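Local coordinates for protein PrhC (Penicillium brasilianum, PDB 5X9J) that acts as an isomerase in the biosynthesis of paraherquonin, a fungal meroterpenoid with a highly congested hexacyclic architecture, at residues Leu52-Phe66 / Leu140-Gln154. Residues are numbered along the deposited sequence; the frame is centred on the assembly and turned at random.
Sequences LRTESCLTYQCCPSF and LVDGIWEFFDAVRKQ
Y60 N donates to I144 O and E146 N to Y60 O, pairing strands 57-61 and 141-148 in parallel; I144 N to L58 O precedes them, and C62 N to E146 O continues the pattern just past the first strand. Before the corner at E55 and S56, V141 N meets L52 O, T54 N meets V141 O, and T54 OG1 donates to the anti lone pair of D142 OD1 (2.7 Å).

Polar and apolar groups share the face carrying R53, T59, Q61, I144 and E146. E146 extends with CG anti to the backbone N (chi1 176°), whereas Q61 bends at chi2 (-70°), bringing NE2 to E146 OE2 (2.7 Å) in its own amide plane. I144 CD1 sits 3.5 Å above the centre of the R53 guanidinium. On the reverse face the Y60 ring and the five-membered ring of W145 are parallel within 4° but slid apart, with Y60 CD1 3.4 Å from W145 NE1.

Past the end of strand 57-61, C62 CB makes a CH-pi contact over the F147 ring, and C63 SG a sulfur-aromatic one, 3.9 Å from the F148 centroid. F66 CD1 meets the F148 edge at CE2 (3.8 Å), the rings oblique; F66 CE1 lies against A150 CB, and K153 covers one face, CD by CH-pi and NZ in an off-centre cation-pi contact. A serine in place of F66 would probably leave K153 without its aromatic platform and open a gap beside F148 and A150.

Strand 124-134 flanks 141-148 antiparallel, Q133 opposing D142 and G143 in a classic beta bulge; helices 26-43 and 73-86 pack on the R53/T59/I144 side, consistent with an NTF2-like alpha+beta fold, and S65 and D149 hydrogen-bond to D149 and S65 of the second subunit.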
loop_
_atom_site.group_PDB
_atom_site.type_symbol
_atom_site.label_atom_id
_atom_site.label_comp_id
_atom_site.label_asym_id
_atom_site.label_seq_id
_atom_site.Cartn_x
_atom_site.Cartn_y
_atom_site.Cartn_z
ATOM N N LEU B 52 11.823 18.512 7.684
ATOM C CA LEU B 52 10.673 18.486 6.790
ATOM C C LEU B 52 9.359 18.197 7.519
ATOM O O LEU B 52 8.283 18.397 6.945
ATOM C CB LEU B 52 10.911 17.450 5.686
ATOM C CG LEU B 52 9.942 17.475 4.502
ATOM C CD1 LEU B 52 10.038 18.809 3.767
ATOM C CD2 LEU B 52 10.212 16.298 3.570
ATOM N N ARG B 53 9.415 17.748 8.766
ATOM C CA ARG B 53 8.230 17.335 9.501
ATOM C C ARG B 53 7.820 18.388 10.518
ATOM O O ARG B 53 8.662 19.068 11.104
ATOM C CB ARG B 53 8.487 16.017 10.225
ATOM C CG ARG B 53 8.917 14.931 9.295
ATOM C CD ARG B 53 9.278 13.688 10.049
ATOM N NE ARG B 53 9.812 12.700 9.125
ATOM C CZ ARG B 53 9.644 11.392 9.256
ATOM N NH1 ARG B 53 8.922 10.912 10.281
ATOM N NH2 ARG B 53 10.181 10.574 8.350
ATOM N N THR B 54 6.513 18.506 10.733
ATOM C CA THR B 54 6.040 19.232 11.903
ATOM C C THR B 54 6.507 18.524 13.166
ATOM O O THR B 54 6.871 17.342 13.150
ATOM C CB THR B 54 4.520 19.325 11.901
ATOM O OG1 THR B 54 3.970 18.006 12.028
ATOM C CG2 THR B 54 4.038 19.940 10.607
ATOM N N GLU B 55 6.491 19.260 14.284
ATOM C CA GLU B 55 6.902 18.670 15.556
ATOM C C GLU B 55 6.002 17.510 15.966
ATOM O O GLU B 55 6.463 16.571 16.624
ATOM C CB GLU B 55 6.916 19.731 16.663
ATOM C CG GLU B 55 8.161 20.618 16.666
ATOM C CD GLU B 55 8.454 21.221 18.037
ATOM O OE1 GLU B 55 7.801 20.807 19.028
ATOM O OE2 GLU B 55 9.338 22.107 18.120
ATOM N N SER B 56 4.726 17.553 15.602
ATOM C CA SER B 56 3.786 16.514 15.998
ATOM C C SER B 56 3.601 15.439 14.925
ATOM O O SER B 56 2.692 14.615 15.047
ATOM C CB SER B 56 2.436 17.138 16.360
ATOM O OG SER B 56 1.934 17.903 15.282
ATOM N N CYS B 57 4.449 15.416 13.896
ATOM C CA CYS B 57 4.280 14.462 12.806
ATOM C C CYS B 57 4.322 13.027 13.320
ATOM O O CYS B 57 5.170 12.665 14.136
ATOM C CB CYS B 57 5.375 14.662 11.752
ATOM S SG CYS B 57 5.156 13.637 10.257
ATOM N N LEU B 58 3.412 12.202 12.823
ATOM C CA LEU B 58 3.402 10.781 13.132
ATOM C C LEU B 58 3.560 9.972 11.852
ATOM O O LEU B 58 3.004 10.334 10.814
ATOM C CB LEU B 58 2.099 10.383 13.841
ATOM C CG LEU B 58 1.907 10.966 15.244
ATOM C CD1 LEU B 58 0.516 10.641 15.774
ATOM C CD2 LEU B 58 2.983 10.423 16.175
ATOM N N THR B 59 4.304 8.869 11.941
ATOM C CA THR B 59 4.475 7.915 10.851
ATOM C C THR B 59 3.707 6.639 11.180
ATOM O O THR B 59 3.932 6.032 12.231
ATOM C CB THR B 59 5.956 7.586 10.628
ATOM O OG1 THR B 59 6.678 8.785 10.340
ATOM C CG2 THR B 59 6.119 6.609 9.451
ATOM N N TYR B 60 2.821 6.230 10.283
ATOM C CA TYR B 60 2.058 4.993 10.431
ATOM C C TYR B 60 2.529 3.975 9.402
ATOM O O TYR B 60 2.340 4.178 8.200
ATOM C CB TYR B 60 0.561 5.232 10.235
ATOM C CG TYR B 60 -0.065 6.256 11.146
ATOM C CD1 TYR B 60 0.049 7.608 10.873
ATOM C CD2 TYR B 60 -0.805 5.865 12.262
ATOM C CE1 TYR B 60 -0.537 8.555 11.695
ATOM C CE2 TYR B 60 -1.405 6.808 13.092
ATOM C CZ TYR B 60 -1.258 8.153 12.800
ATOM O OH TYR B 60 -1.834 9.113 13.602
ATOM N N GLN B 61 3.103 2.874 9.864
ATOM C CA GLN B 61 3.313 1.728 8.993
ATOM C C GLN B 61 2.011 0.935 8.947
ATOM O O GLN B 61 1.402 0.680 9.988
ATOM C CB GLN B 61 4.465 0.861 9.511
ATOM C CG GLN B 61 5.756 1.640 9.753
ATOM C CD GLN B 61 6.400 2.110 8.464
ATOM O OE1 GLN B 61 6.800 3.273 8.334
ATOM N NE2 GLN B 61 6.507 1.205 7.497
ATOM N N CYS B 62 1.577 0.557 7.747
ATOM C CA CYS B 62 0.218 0.062 7.556
ATOM C C CYS B 62 0.147 -1.413 7.157
ATOM O O CYS B 62 -0.886 -1.855 6.651
ATOM C CB CYS B 62 -0.500 0.918 6.518
ATOM S SG CYS B 62 -0.750 2.628 7.065
ATOM N N CYS B 63 1.209 -2.187 7.361
ATOM C CA CYS B 63 1.112 -3.625 7.163
ATOM C C CYS B 63 0.909 -4.285 8.514
ATOM O O CYS B 63 1.819 -4.242 9.357
ATOM C CB CYS B 63 2.359 -4.178 6.476
ATOM S SG CYS B 63 2.543 -3.557 4.779
ATOM N N PRO B 64 -0.244 -4.905 8.769
ATOM C CA PRO B 64 -0.508 -5.448 10.112
ATOM C C PRO B 64 0.385 -6.611 10.495
ATOM O O PRO B 64 0.392 -6.990 11.673
ATOM C CB PRO B 64 -1.981 -5.886 10.035
ATOM C CG PRO B 64 -2.249 -6.083 8.567
ATOM C CD PRO B 64 -1.396 -5.047 7.863
ATOM N N SER B 65 1.125 -7.200 9.552
ATOM C CA SER B 65 2.113 -8.211 9.923
ATOM C C SER B 65 3.259 -7.618 10.730
ATOM O O SER B 65 4.023 -8.364 11.348
ATOM C CB SER B 65 2.679 -8.887 8.671
ATOM O OG SER B 65 1.694 -9.726 8.112
ATOM N N PHE B 66 3.418 -6.305 10.696
ATOM C CA PHE B 66 4.435 -5.601 11.451
ATOM C C PHE B 66 3.746 -4.618 12.381
ATOM O O PHE B 66 2.521 -4.450 12.348
ATOM C CB PHE B 66 5.422 -4.891 10.510
ATOM C CG PHE B 66 6.322 -5.840 9.770
ATOM C CD1 PHE B 66 5.967 -6.333 8.527
ATOM C CD2 PHE B 66 7.504 -6.278 10.346
ATOM C CE1 PHE B 66 6.790 -7.222 7.856
ATOM C CE2 PHE B 66 8.336 -7.164 9.680
ATOM C CZ PHE B 66 7.981 -7.638 8.438
ATOM N N LEU B 140 5.550 21.535 4.911
ATOM C CA LEU B 140 5.975 20.526 5.866
ATOM C C LEU B 140 5.066 19.306 5.789
ATOM O O LEU B 140 3.934 19.369 5.306
ATOM C CB LEU B 140 5.981 21.079 7.295
ATOM C CG LEU B 140 6.969 22.215 7.571
ATOM C CD1 LEU B 140 6.607 22.914 8.868
ATOM C CD2 LEU B 140 8.379 21.671 7.655
ATOM N N VAL B 141 5.571 18.192 6.299
ATOM C CA VAL B 141 4.812 16.953 6.369
ATOM C C VAL B 141 4.302 16.797 7.794
ATOM O O VAL B 141 5.085 16.862 8.751
ATOM C CB VAL B 141 5.672 15.750 5.939
ATOM C CG1 VAL B 141 4.918 14.465 6.172
ATOM C CG2 VAL B 141 6.084 15.888 4.449
ATOM N N ASP B 142 2.989 16.612 7.941
ATOM C CA ASP B 142 2.365 16.465 9.254
ATOM C C ASP B 142 1.894 15.045 9.532
ATOM O O ASP B 142 1.599 14.718 10.690
ATOM C CB ASP B 142 1.181 17.446 9.385
ATOM C CG ASP B 142 0.580 17.489 10.800
ATOM O OD1 ASP B 142 1.330 17.539 11.805
ATOM O OD2 ASP B 142 -0.666 17.462 10.901
ATOM N N GLY B 143 1.823 14.194 8.510
ATOM C CA GLY B 143 1.461 12.802 8.680
ATOM C C GLY B 143 2.003 11.951 7.545
ATOM O O GLY B 143 2.051 12.398 6.398
ATOM N N ILE B 144 2.429 10.730 7.861
ATOM C CA ILE B 144 3.001 9.803 6.889
ATOM C C ILE B 144 2.358 8.442 7.110
ATOM O O ILE B 144 2.365 7.927 8.232
ATOM C CB ILE B 144 4.532 9.686 7.032
ATOM C CG1 ILE B 144 5.195 11.054 6.896
ATOM C CG2 ILE B 144 5.107 8.693 6.006
ATOM C CD1 ILE B 144 6.580 11.132 7.544
ATOM N N TRP B 145 1.802 7.868 6.046
ATOM C CA TRP B 145 1.335 6.488 6.041
ATOM C C TRP B 145 2.150 5.734 5.007
ATOM O O TRP B 145 2.322 6.218 3.883
ATOM C CB TRP B 145 -0.159 6.407 5.705
ATOM C CG TRP B 145 -1.025 7.072 6.741
ATOM C CD1 TRP B 145 -1.738 6.458 7.738
ATOM C CD2 TRP B 145 -1.252 8.484 6.892
ATOM N NE1 TRP B 145 -2.397 7.409 8.496
ATOM C CE2 TRP B 145 -2.121 8.654 7.996
ATOM C CE3 TRP B 145 -0.807 9.618 6.203
ATOM C CZ2 TRP B 145 -2.551 9.914 8.426
ATOM C CZ3 TRP B 145 -1.237 10.867 6.624
ATOM C CH2 TRP B 145 -2.103 11.005 7.730
ATOM N N GLU B 146 2.650 4.560 5.372
ATOM C CA GLU B 146 3.466 3.789 4.447
ATOM C C GLU B 146 2.960 2.363 4.336
ATOM O O GLU B 146 2.730 1.700 5.350
ATOM C CB GLU B 146 4.942 3.768 4.862
ATOM C CG GLU B 146 5.761 2.864 3.936
ATOM C CD GLU B 146 7.265 2.842 4.225
ATOM O OE1 GLU B 146 8.029 3.259 3.322
ATOM O OE2 GLU B 146 7.678 2.394 5.329
ATOM N N PHE B 147 2.804 1.902 3.105
ATOM C CA PHE B 147 2.605 0.498 2.778
ATOM C C PHE B 147 3.846 -0.013 2.074
ATOM O O PHE B 147 4.410 0.678 1.228
ATOM C CB PHE B 147 1.419 0.302 1.842
ATOM C CG PHE B 147 0.115 0.589 2.469
ATOM C CD1 PHE B 147 -0.299 1.898 2.659
ATOM C CD2 PHE B 147 -0.703 -0.452 2.874
ATOM C CE1 PHE B 147 -1.524 2.170 3.255
ATOM C CE2 PHE B 147 -1.922 -0.201 3.460
ATOM C CZ PHE B 147 -2.336 1.117 3.655
ATOM N N PHE B 148 4.264 -1.224 2.402
ATOM C CA PHE B 148 5.432 -1.800 1.760
ATOM C C PHE B 148 5.121 -3.264 1.536
ATOM O O PHE B 148 4.108 -3.774 2.016
ATOM C CB PHE B 148 6.695 -1.623 2.625
ATOM C CG PHE B 148 6.499 -2.083 4.041
ATOM C CD1 PHE B 148 5.990 -1.219 4.996
ATOM C CD2 PHE B 148 6.751 -3.397 4.399
ATOM C CE1 PHE B 148 5.767 -1.652 6.290
ATOM C CE2 PHE B 148 6.528 -3.838 5.681
ATOM C CZ PHE B 148 6.042 -2.966 6.638
ATOM N N ASP B 149 5.990 -3.949 0.803
ATOM C CA ASP B 149 5.830 -5.387 0.628
ATOM C C ASP B 149 6.349 -6.062 1.882
ATOM O O ASP B 149 7.555 -6.033 2.167
ATOM C CB ASP B 149 6.558 -5.880 -0.617
ATOM C CG ASP B 149 6.273 -7.352 -0.913
ATOM O OD1 ASP B 149 5.804 -7.638 -2.031
ATOM O OD2 ASP B 149 6.510 -8.210 -0.032
ATOM N N ALA B 150 5.437 -6.664 2.642
ATOM C CA ALA B 150 5.805 -7.218 3.934
ATOM C C ALA B 150 6.654 -8.470 3.785
ATOM O O ALA B 150 7.416 -8.810 4.697
ATOM C CB ALA B 150 4.544 -7.520 4.756
ATOM N N VAL B 151 6.536 -9.171 2.662
ATOM C CA VAL B 151 7.345 -10.373 2.476
ATOM C C VAL B 151 8.797 -9.995 2.169
ATOM O O VAL B 151 9.731 -10.623 2.676
ATOM C CB VAL B 151 6.735 -11.271 1.379
ATOM C CG1 VAL B 151 7.753 -12.314 0.900
ATOM C CG2 VAL B 151 5.463 -11.972 1.912
ATOM N N ARG B 152 9.003 -8.967 1.339
ATOM C CA ARG B 152 10.347 -8.421 1.149
ATOM C C ARG B 152 10.960 -8.032 2.485
ATOM O O ARG B 152 12.110 -8.371 2.778
ATOM C CB ARG B 152 10.309 -7.212 0.215
ATOM C CG ARG B 152 10.026 -7.546 -1.232
ATOM C CD ARG B 152 11.242 -8.202 -1.898
ATOM N NE ARG B 152 10.971 -8.606 -3.278
ATOM C CZ ARG B 152 11.018 -7.794 -4.326
ATOM N NH1 ARG B 152 11.317 -6.516 -4.159
ATOM N NH2 ARG B 152 10.762 -8.257 -5.546
ATOM N N LYS B 153 10.190 -7.343 3.328
ATOM C CA LYS B 153 10.736 -6.930 4.611
ATOM C C LYS B 153 10.977 -8.120 5.529
ATOM O O LYS B 153 12.004 -8.175 6.220
ATOM C CB LYS B 153 9.817 -5.928 5.298
ATOM C CG LYS B 153 10.439 -5.430 6.584
ATOM C CD LYS B 153 9.601 -4.385 7.262
ATOM C CE LYS B 153 10.442 -3.642 8.292
ATOM N NZ LYS B 153 9.572 -2.997 9.323
ATOM N N GLN B 154 10.037 -9.070 5.580
ATOM C CA GLN B 154 10.229 -10.214 6.465
ATOM C C GLN B 154 11.425 -11.055 6.026
ATOM O O GLN B 154 12.151 -11.589 6.867
ATOM C CB GLN B 154 8.969 -11.085 6.527
ATOM C CG GLN B 154 9.080 -12.189 7.577
ATOM C CD GLN B 154 9.404 -11.644 8.993
ATOM O OE1 GLN B 154 8.762 -10.706 9.478
ATOM N NE2 GLN B 154 10.416 -12.230 9.644
HETATM O O HOH W 1 0.507 15.049 13.926
HETATM O O HOH W 2 0.435 13.296 12.344
#